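Local coordinates for protein citrinin polyketide synthase (Monascus purpureus, PDB 5MPT) that builds the keto-aldehyde precursor of the mycotoxin citrinin as a non-reducing polyketide synthase, this piece being its C-methyltransferase domain, at residues F31-Q36 / G367-A372; Q188-F193 / V222-L227. One frame throughout, in Å; residues are numbered along the deposited sequence. Where two conformers were deposited one is given.

Contact 1 (F31-Q36 / G367-A372)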
ATOM      1  N   PHE A  31      -1.895  17.015  -7.086  1.00 20.39           N
ATOM      2  CA  PHE A  31      -2.801  15.919  -6.742  1.00 19.68           C
ATOM      3  C   PHE A  31      -2.946  15.774  -5.232  1.00 20.25           C
ATOM      4  O   PHE A  31      -4.047  15.515  -4.743  1.00 17.50           O
ATOM      5  CB  PHE A  31      -2.336  14.584  -7.375  1.00 19.35           C
ATOM      6  CG  PHE A  31      -2.701  14.465  -8.819  1.00 20.09           C
ATOM      7  CD1 PHE A  31      -3.961  14.030  -9.182  1.00 20.55           C
ATOM      8  CD2 PHE A  31      -1.857  14.925  -9.789  1.00 20.38           C
ATOM      9  CE1 PHE A  31      -4.335  13.995 -10.452  1.00 19.75           C
ATOM     10  CE2 PHE A  31      -2.232  14.870 -11.106  1.00 20.06           C
ATOM     11  CZ  PHE A  31      -3.478  14.403 -11.430  1.00 18.86           C
ATOM     12  N   ILE A  32      -1.858  15.994  -4.486  1.00 18.51           N
ATOM     13  CA  ILE A  32      -1.881  15.893  -3.031  1.00 18.93           C
ATOM     14  C   ILE A  32      -2.820  16.943  -2.442  1.00 20.14           C
ATOM     15  O   ILE A  32      -3.654  16.648  -1.577  1.00 21.75           O
ATOM     16  CB  ILE A  32      -0.441  16.027  -2.499  1.00 18.54           C
ATOM     17  CG1 ILE A  32       0.357  14.768  -2.845  1.00 20.52           C
ATOM     18  CG2 ILE A  32      -0.425  16.276  -0.988  1.00 20.82           C
ATOM     19  CD1 ILE A  32       1.831  14.949  -2.668  1.00 23.13           C
ATOM     20  N   LEU A  33      -2.705  18.190  -2.906  1.00 21.46           N
ATOM     21  CA  LEU A  33      -3.579  19.247  -2.410  1.00 23.24           C
ATOM     22  C   LEU A  33      -5.032  19.004  -2.816  1.00 23.09           C
ATOM     23  O   LEU A  33      -5.943  19.088  -1.983  1.00 23.09           O
ATOM     24  CB  LEU A  33      -3.098  20.605  -2.918  1.00 24.55           C
ATOM     25  CG  LEU A  33      -3.848  21.830  -2.384  1.00 25.59           C
ATOM     26  CD1 LEU A  33      -3.668  22.084  -0.912  1.00 25.00           C
ATOM     27  CD2 LEU A  33      -3.387  23.039  -3.229  1.00 26.16           C
ATOM     28  N   ASN A  34      -5.273  18.738  -4.099  1.00 23.61           N
ATOM     29  CA  ASN A  34      -6.639  18.551  -4.576  1.00 24.56           C
ATOM     30  C   ASN A  34      -7.324  17.395  -3.875  1.00 22.51           C
ATOM     31  O   ASN A  34      -8.519  17.456  -3.556  1.00 24.17           O
ATOM     32  CB  ASN A  34      -6.623  18.333  -6.084  1.00 28.45           C
ATOM     33  CG  ASN A  34      -7.874  17.638  -6.580  1.00 30.65           C
ATOM     34  OD1 ASN A  34      -7.947  16.399  -6.614  1.00 30.24           O
ATOM     35  ND2 ASN A  34      -8.873  18.430  -6.969  1.00 30.51           N
ATOM     36  N   GLY A  35      -6.593  16.329  -3.653  1.00 22.71           N
ATOM     37  CA  GLY A  35      -7.139  15.146  -3.033  1.00 22.67           C
ATOM     38  C   GLY A  35      -7.259  15.200  -1.545  1.00 24.09           C
ATOM     39  O   GLY A  35      -7.587  14.169  -0.968  1.00 27.11           O
ATOM     40  N   GLN A  36      -7.025  16.359  -0.937  1.00 25.14           N
ATOM     41  CA  GLN A  36      -7.234  16.588   0.484  1.00 26.74           C
ATOM     42  C   GLN A  36      -6.237  15.824   1.361  1.00 26.36           C
ATOM     43  O   GLN A  36      -6.538  15.498   2.511  1.00 26.26           O
ATOM     44  CB  GLN A  36      -8.678  16.251   0.880  1.00 29.04           C
ATOM     45  CG  GLN A  36      -9.713  17.060   0.101  1.00 30.00           C
ATOM     46  CD  GLN A  36      -9.432  18.566   0.131  1.00 31.35           C
ATOM     47  OE1 GLN A  36      -9.457  19.177   1.187  1.00 31.43           O
ATOM     48  NE2 GLN A  36      -9.138  19.160  -1.042  1.00 33.41           N
ATOM     49  N   GLY A 367       7.629  15.574  -5.239  1.00 22.62           N
ATOM     50  CA  GLY A 367       7.108  16.908  -4.999  1.00 24.19           C
ATOM     51  C   GLY A 367       7.754  17.557  -3.797  1.00 24.84           C
ATOM     52  O   GLY A 367       8.590  16.970  -3.108  1.00 24.93           O
ATOM     53  N   THR A 368       7.320  18.789  -3.525  1.00 29.57           N
ATOM     54  CA  THR A 368       7.800  19.524  -2.358  0.72 34.15           C
ATOM     55  C   THR A 368       6.990  19.239  -1.101  1.00 30.86           C
ATOM     56  O   THR A 368       7.516  19.387   0.014  1.00 28.99           O
ATOM     57  CB  THR A 368       7.780  21.032  -2.647  0.72 38.19           C
ATOM     58  OG1 THR A 368       6.423  21.467  -2.787  0.72 35.92           O
ATOM     59  CG2 THR A 368       8.547  21.342  -3.923  0.72 39.80           C
ATOM     60  N   ARG A 369       5.736  18.829  -1.239  1.00 24.09           N
ATOM     61  CA  ARG A 369       4.964  18.465  -0.070  1.00 22.67           C
ATOM     62  C   ARG A 369       5.510  17.186   0.568  1.00 22.53           C
ATOM     63  O   ARG A 369       5.972  16.281  -0.137  1.00 23.80           O
ATOM     64  CB  ARG A 369       3.493  18.296  -0.456  1.00 20.68           C
ATOM     65  CG  ARG A 369       2.844  19.605  -0.889  1.00 20.25           C
ATOM     66  CD  ARG A 369       1.394  19.391  -1.314  1.00 18.78           C
ATOM     67  NE  ARG A 369       0.812  20.670  -1.717  1.00 20.13           N
ATOM     68  CZ  ARG A 369       0.276  21.540  -0.863  1.00 22.30           C
ATOM     69  NH1 ARG A 369       0.254  21.249   0.445  1.00 22.33           N
ATOM     70  NH2 ARG A 369      -0.232  22.692  -1.300  1.00 25.39           N
ATOM     71  N   PRO A 370       5.499  17.095   1.896  1.00 23.05           N
ATOM     72  CA  PRO A 370       6.043  15.898   2.558  1.00 21.60           C
ATOM     73  C   PRO A 370       5.332  14.622   2.157  1.00 20.40           C
ATOM     74  O   PRO A 370       5.961  13.563   2.139  1.00 22.24           O
ATOM     75  CB  PRO A 370       5.863  16.221   4.051  1.00 21.43           C
ATOM     76  CG  PRO A 370       4.790  17.292   4.102  1.00 22.31           C
ATOM     77  CD  PRO A 370       4.998  18.087   2.862  1.00 23.63           C
ATOM     78  N   GLU A 371       4.039  14.697   1.825  1.00 19.45           N
ATOM     79  CA  GLU A 371       3.287  13.517   1.440  1.00 18.21           C
ATOM     80  C   GLU A 371       3.793  12.924   0.143  1.00 18.91           C
ATOM     81  O   GLU A 371       3.599  11.735  -0.092  1.00 20.30           O
ATOM     82  CB  GLU A 371       1.809  13.865   1.313  1.00 18.09           C
ATOM     83  CG  GLU A 371       1.152  14.326   2.599  1.00 18.83           C
ATOM     84  CD  GLU A 371       1.346  15.799   2.955  1.00 21.20           C
ATOM     85  OE1 GLU A 371       1.745  16.646   2.095  1.00 23.66           O
ATOM     86  OE2 GLU A 371       1.040  16.138   4.126  1.00 21.78           O
ATOM     87  N   ALA A 372       4.411  13.738  -0.722  1.00 18.69           N
ATOM     88  CA  ALA A 372       4.997  13.225  -1.959  1.00 20.61           C
ATOM     89  C   ALA A 372       6.064  12.172  -1.706  1.00 22.80           C
ATOM     90  O   ALA A 372       6.430  11.471  -2.640  1.00 22.17           O
ATOM     91  CB  ALA A 372       5.577  14.387  -2.790  1.00 18.92           C
TER

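Contact 2 (Q188-F193 / V222-L227)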
ATOM      1  N   GLN A 188      -5.647   8.650  -8.544  1.00 20.82           N
ATOM      2  CA  GLN A 188      -6.117   9.721  -9.406  1.00 21.17           C
ATOM      3  C   GLN A 188      -4.997  10.213 -10.302  1.00 19.52           C
ATOM      4  O   GLN A 188      -5.220  10.506 -11.470  1.00 20.39           O
ATOM      5  CB  GLN A 188      -6.683  10.848  -8.533  1.00 22.39           C
ATOM      6  CG  GLN A 188      -7.427  11.905  -9.285  1.00 25.64           C
ATOM      7  CD  GLN A 188      -8.816  11.468  -9.715  1.00 27.63           C
ATOM      8  OE1 GLN A 188      -9.628  11.044  -8.887  1.00 29.15           O
ATOM      9  NE2 GLN A 188      -9.096  11.570 -11.027  1.00 26.58           N
ATOM     10  N   GLN A 189      -3.784  10.313  -9.773  1.00 18.85           N
ATOM     11  CA  GLN A 189      -2.654  10.740 -10.588  1.00 17.39           C
ATOM     12  C   GLN A 189      -2.347   9.722 -11.686  1.00 17.81           C
ATOM     13  O   GLN A 189      -2.010  10.088 -12.816  1.00 19.42           O
ATOM     14  CB  GLN A 189      -1.449  10.975  -9.675  1.00 18.04           C
ATOM     15  CG  GLN A 189      -0.249  11.498 -10.418  1.00 18.24           C
ATOM     16  CD  GLN A 189       0.941  11.670  -9.512  1.00 22.07           C
ATOM     17  OE1 GLN A 189       1.073  10.961  -8.533  1.00 24.10           O
ATOM     18  NE2 GLN A 189       1.825  12.614  -9.839  1.00 23.90           N
ATOM     19  N   ALA A 190      -2.504   8.439 -11.382  1.00 18.96           N
ATOM     20  CA  ALA A 190      -2.308   7.428 -12.398  1.00 18.83           C
ATOM     21  C   ALA A 190      -3.360   7.533 -13.485  1.00 19.85           C
ATOM     22  O   ALA A 190      -3.045   7.305 -14.660  1.00 18.55           O
ATOM     23  CB  ALA A 190      -2.297   6.027 -11.752  1.00 19.98           C
ATOM     24  N   GLU A 191      -4.611   7.845 -13.128  1.00 21.37           N
ATOM     25  CA  GLU A 191      -5.620   8.125 -14.155  1.00 22.99           C
ATOM     26  C   GLU A 191      -5.154   9.215 -15.113  1.00 20.19           C
ATOM     27  O   GLU A 191      -5.286   9.081 -16.325  1.00 21.02           O
ATOM     28  CB  GLU A 191      -6.950   8.532 -13.537  1.00 27.05           C
ATOM     29  CG  GLU A 191      -7.599   7.478 -12.657  1.00 28.35           C
ATOM     30  CD  GLU A 191      -8.860   8.026 -12.017  1.00 30.69           C
ATOM     31  OE1 GLU A 191      -8.904   8.081 -10.763  1.00 32.01           O
ATOM     32  OE2 GLU A 191      -9.782   8.429 -12.770  1.00 32.43           O
ATOM     33  N   PHE A 192      -4.654  10.330 -14.577  1.00 19.25           N
ATOM     34  CA  PHE A 192      -4.192  11.439 -15.403  1.00 19.79           C
ATOM     35  C   PHE A 192      -3.055  11.009 -16.324  1.00 19.55           C
ATOM     36  O   PHE A 192      -3.053  11.300 -17.538  1.00 21.07           O
ATOM     37  CB  PHE A 192      -3.787  12.601 -14.470  1.00 18.55           C
ATOM     38  CG  PHE A 192      -3.240  13.784 -15.176  1.00 19.91           C
ATOM     39  CD1 PHE A 192      -3.924  14.361 -16.243  1.00 19.61           C
ATOM     40  CD2 PHE A 192      -2.030  14.334 -14.775  1.00 22.99           C
ATOM     41  CE1 PHE A 192      -3.424  15.515 -16.852  1.00 20.27           C
ATOM     42  CE2 PHE A 192      -1.506  15.457 -15.410  1.00 24.12           C
ATOM     43  CZ  PHE A 192      -2.204  16.048 -16.442  1.00 21.78           C
ATOM     44  N   PHE A 193      -2.107  10.252 -15.781  1.00 19.17           N
ATOM     45  CA  PHE A 193      -1.009   9.752 -16.583  1.00 19.38           C
ATOM     46  C   PHE A 193      -1.544   8.920 -17.744  1.00 19.53           C
ATOM     47  O   PHE A 193      -1.179   9.130 -18.914  1.00 19.92           O
ATOM     48  CB  PHE A 193      -0.067   8.927 -15.709  1.00 18.13           C
ATOM     49  CG  PHE A 193       0.812   8.006 -16.489  1.00 18.82           C
ATOM     50  CD1 PHE A 193       1.758   8.508 -17.372  1.00 19.18           C
ATOM     51  CD2 PHE A 193       0.692   6.632 -16.341  1.00 19.41           C
ATOM     52  CE1 PHE A 193       2.565   7.690 -18.124  1.00 20.66           C
ATOM     53  CE2 PHE A 193       1.506   5.789 -17.081  1.00 21.65           C
ATOM     54  CZ  PHE A 193       2.444   6.312 -17.992  1.00 21.91           C
ATOM     55  N   VAL A 222     -11.469   0.284  -9.681  1.00 26.48           N
ATOM     56  CA  VAL A 222     -12.735   1.006  -9.763  1.00 27.06           C
ATOM     57  C   VAL A 222     -12.582   2.351 -10.463  1.00 27.02           C
ATOM     58  O   VAL A 222     -13.565   2.883 -10.976  1.00 30.97           O
ATOM     59  CB  VAL A 222     -13.381   1.190  -8.372  1.00 27.28           C
ATOM     60  CG1 VAL A 222     -12.534   2.084  -7.456  1.00 25.30           C
ATOM     61  CG2 VAL A 222     -14.772   1.767  -8.519  1.00 29.26           C
ATOM     62  N   LYS A 223     -11.375   2.929 -10.486  1.00 22.96           N
ATOM     63  CA  LYS A 223     -11.123   4.136 -11.255  1.00 22.73           C
ATOM     64  C   LYS A 223     -10.685   3.865 -12.689  1.00 22.85           C
ATOM     65  O   LYS A 223     -11.014   4.654 -13.586  1.00 24.32           O
ATOM     66  CB  LYS A 223     -10.053   4.974 -10.559  1.00 24.05           C
ATOM     67  CG  LYS A 223     -10.432   5.394  -9.132  1.00 27.97           C
ATOM     68  CD  LYS A 223     -11.783   6.093  -9.043  1.00 30.28           C
ATOM     69  CE  LYS A 223     -11.735   7.442  -9.698  1.00 31.78           C
ATOM     70  NZ  LYS A 223     -10.813   8.343  -8.943  1.00 32.53           N
ATOM     71  N   MET A 224      -9.941   2.783 -12.931  1.00 25.25           N
ATOM     72  CA  MET A 224      -9.396   2.557 -14.264  1.00 24.52           C
ATOM     73  C   MET A 224     -10.494   2.207 -15.259  1.00 24.87           C
ATOM     74  O   MET A 224     -10.440   2.619 -16.428  1.00 27.25           O
ATOM     75  CB  MET A 224      -8.351   1.453 -14.203  1.00 24.23           C
ATOM     76  CG  MET A 224      -7.125   1.811 -13.386  1.00 26.14           C
ATOM     77  SD  MET A 224      -6.274   3.237 -14.059  1.00 30.41           S
ATOM     78  CE  MET A 224      -5.679   4.114 -12.629  1.00 31.36           C
ATOM     79  N   LEU A 225     -11.495   1.447 -14.822  1.00 25.15           N
ATOM     80  CA  LEU A 225     -12.487   0.929 -15.765  1.00 29.63           C
ATOM     81  C   LEU A 225     -13.356   2.041 -16.319  1.00 32.18           C
ATOM     82  O   LEU A 225     -13.486   2.131 -17.552  1.00 32.18           O
ATOM     83  CB  LEU A 225     -13.324  -0.164 -15.093  1.00 32.03           C
ATOM     84  CG  LEU A 225     -12.725  -1.573 -14.997  1.00 35.22           C
ATOM     85  CD1 LEU A 225     -11.223  -1.538 -14.748  1.00 37.77           C
ATOM     86  CD2 LEU A 225     -13.422  -2.377 -13.922  1.00 35.68           C
ATOM     87  N   PRO A 226     -13.985   2.896 -15.498  1.00 32.77           N
ATOM     88  CA  PRO A 226     -14.701   4.058 -16.051  1.00 31.07           C
ATOM     89  C   PRO A 226     -13.812   4.941 -16.887  1.00 28.87           C
ATOM     90  O   PRO A 226     -14.266   5.504 -17.897  1.00 29.56           O
ATOM     91  CB  PRO A 226     -15.201   4.790 -14.799  1.00 33.59           C
ATOM     92  CG  PRO A 226     -15.223   3.778 -13.746  1.00 35.21           C
ATOM     93  CD  PRO A 226     -14.114   2.828 -14.032  1.00 34.31           C
ATOM     94  N   LEU A 227     -12.550   5.098 -16.481  1.00 27.96           N
ATOM     95  CA  LEU A 227     -11.612   5.869 -17.294  1.00 28.53           C
ATOM     96  C   LEU A 227     -11.478   5.278 -18.696  1.00 28.63           C
ATOM     97  O   LEU A 227     -11.565   6.000 -19.690  1.00 28.50           O
ATOM     98  CB  LEU A 227     -10.249   5.938 -16.607  1.00 29.61           C
ATOM     99  CG  LEU A 227      -9.180   6.649 -17.452  1.00 31.36           C
ATOM    100  CD1 LEU A 227      -9.530   8.125 -17.629  1.00 33.18           C
ATOM    101  CD2 LEU A 227      -7.788   6.505 -16.875  1.00 31.41           C
TER
HETATM  102  O   HOH W   1     -12.071   7.192 -13.307  1.00 32.42           O

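Contact 1 (F31-Q36 / G367-A372)
Glu371 accepts a hydrogen bond at OE2 from the backbone N of Tyr41, near the start of helix 40-62, while its OE1 lies 3.8 Å from the methyl CG2 of Ile32. A bend at chi2 (83°) turns the carboxylate aside while CB stays against Ile32. The fold elements joined are the C-terminal end of helix 28-34, closed by a Schellman motif, and the connection between the antiparallel neighbours 361-364 and 375-381 at one side of the methyltransferase sheet. The motif is identified by Gln36, whose phi is positive (69°), together with bonds from Leu37 N to Ile32 O and from Gln36 N to Leu33 O. Ile32 has the largest share of the packing, through two branches. Its CG2 meets Arg369 CD at 3.6 Å, the two side chains lying alongside with reversed courses. Its CD1, on the other branch, reaches the short 3-10 segment 370-372, where it approaches Ala372 CB at 3.8 Å and also packs on the backbone N. That N is already engaged, donating to Arg369 O at 3.0 Å within the turn. The backbone of the loop is held to the same helix by Asp29, whose OD1 and OD2 take the N-H groups of Arg369 and Thr368 respectively. Arg369 itself runs extended from CG to NE, which carries its guanidinium past Ile32 to Leu33. There a leucine side chain covers part of one face of the guanidinium: Leu33 CB stands 3.7 Å above the plane, off-centre, near the edge of the group, and Leu33 CD1 comes to 3.5 Å from Arg369 NH2.

Contact 2 (Q188-F193 / V222-L227)
Lys223 folds over the carboxylate of Glu191, with its CB 3.3 Å from Glu191 OE1. Successive bends at chi2, chi3 and chi4 curl the chain back, so that NZ returns to the same oxygen and forms a salt bridge of 2.7 Å, using the syn lone pair of Glu191 OE1. A second bond, of 3.0 Å, runs from Lys223 NZ to Gln188 OE1 one turn earlier, the donor lying 46° out of the amide's carbonyl plane. The ammonium thus ties two residues of helix 188-193. The other carboxylate oxygen is also used: a water donates to Glu191 OE2 at 2.7 Å and to Lys223 O at 2.8 Å. Lys223 O also receives a weak bond from Leu227 N, beside the kink at Pro226. Next to the salt bridge the packing is apolar: Met224 CE meets Ala190 CB at 4.0 Å, and Leu227 CD2 lies against Glu191 CB. With axes 10.0 Å apart and crossing at -27°, the helices run roughly parallel. Helix 221-231 links parallel strands 208-213 and 235-241 in a beta-alpha-beta crossover, as in the Rossmann-like fold of class I methyltransferases.

Along the chain the order is 31-36, 188-193, 222-227, 367-372, so contact 1 brackets contact 2 in sequence. Their centres lie 17 Å apart, yet they meet directly through helix 181-198: Phe31 CZ is 3.5 Å from Phe192 CB, and the same ring packs on Gln188 and Gln189. That helix therefore faces helix 221-231 in contact 2 and helix 28-34 of contact 1. Both contacts also border the seven-stranded mixed sheet, contact 1 through the loop leading into strand 375-381 and contact 2 through Ala190 on Leu377 of that strand. Contact 1 ties helix 28-34 to that loop, contact 2 is internal to the SAH-binding methyltransferase core, and Phe31 bridges the two.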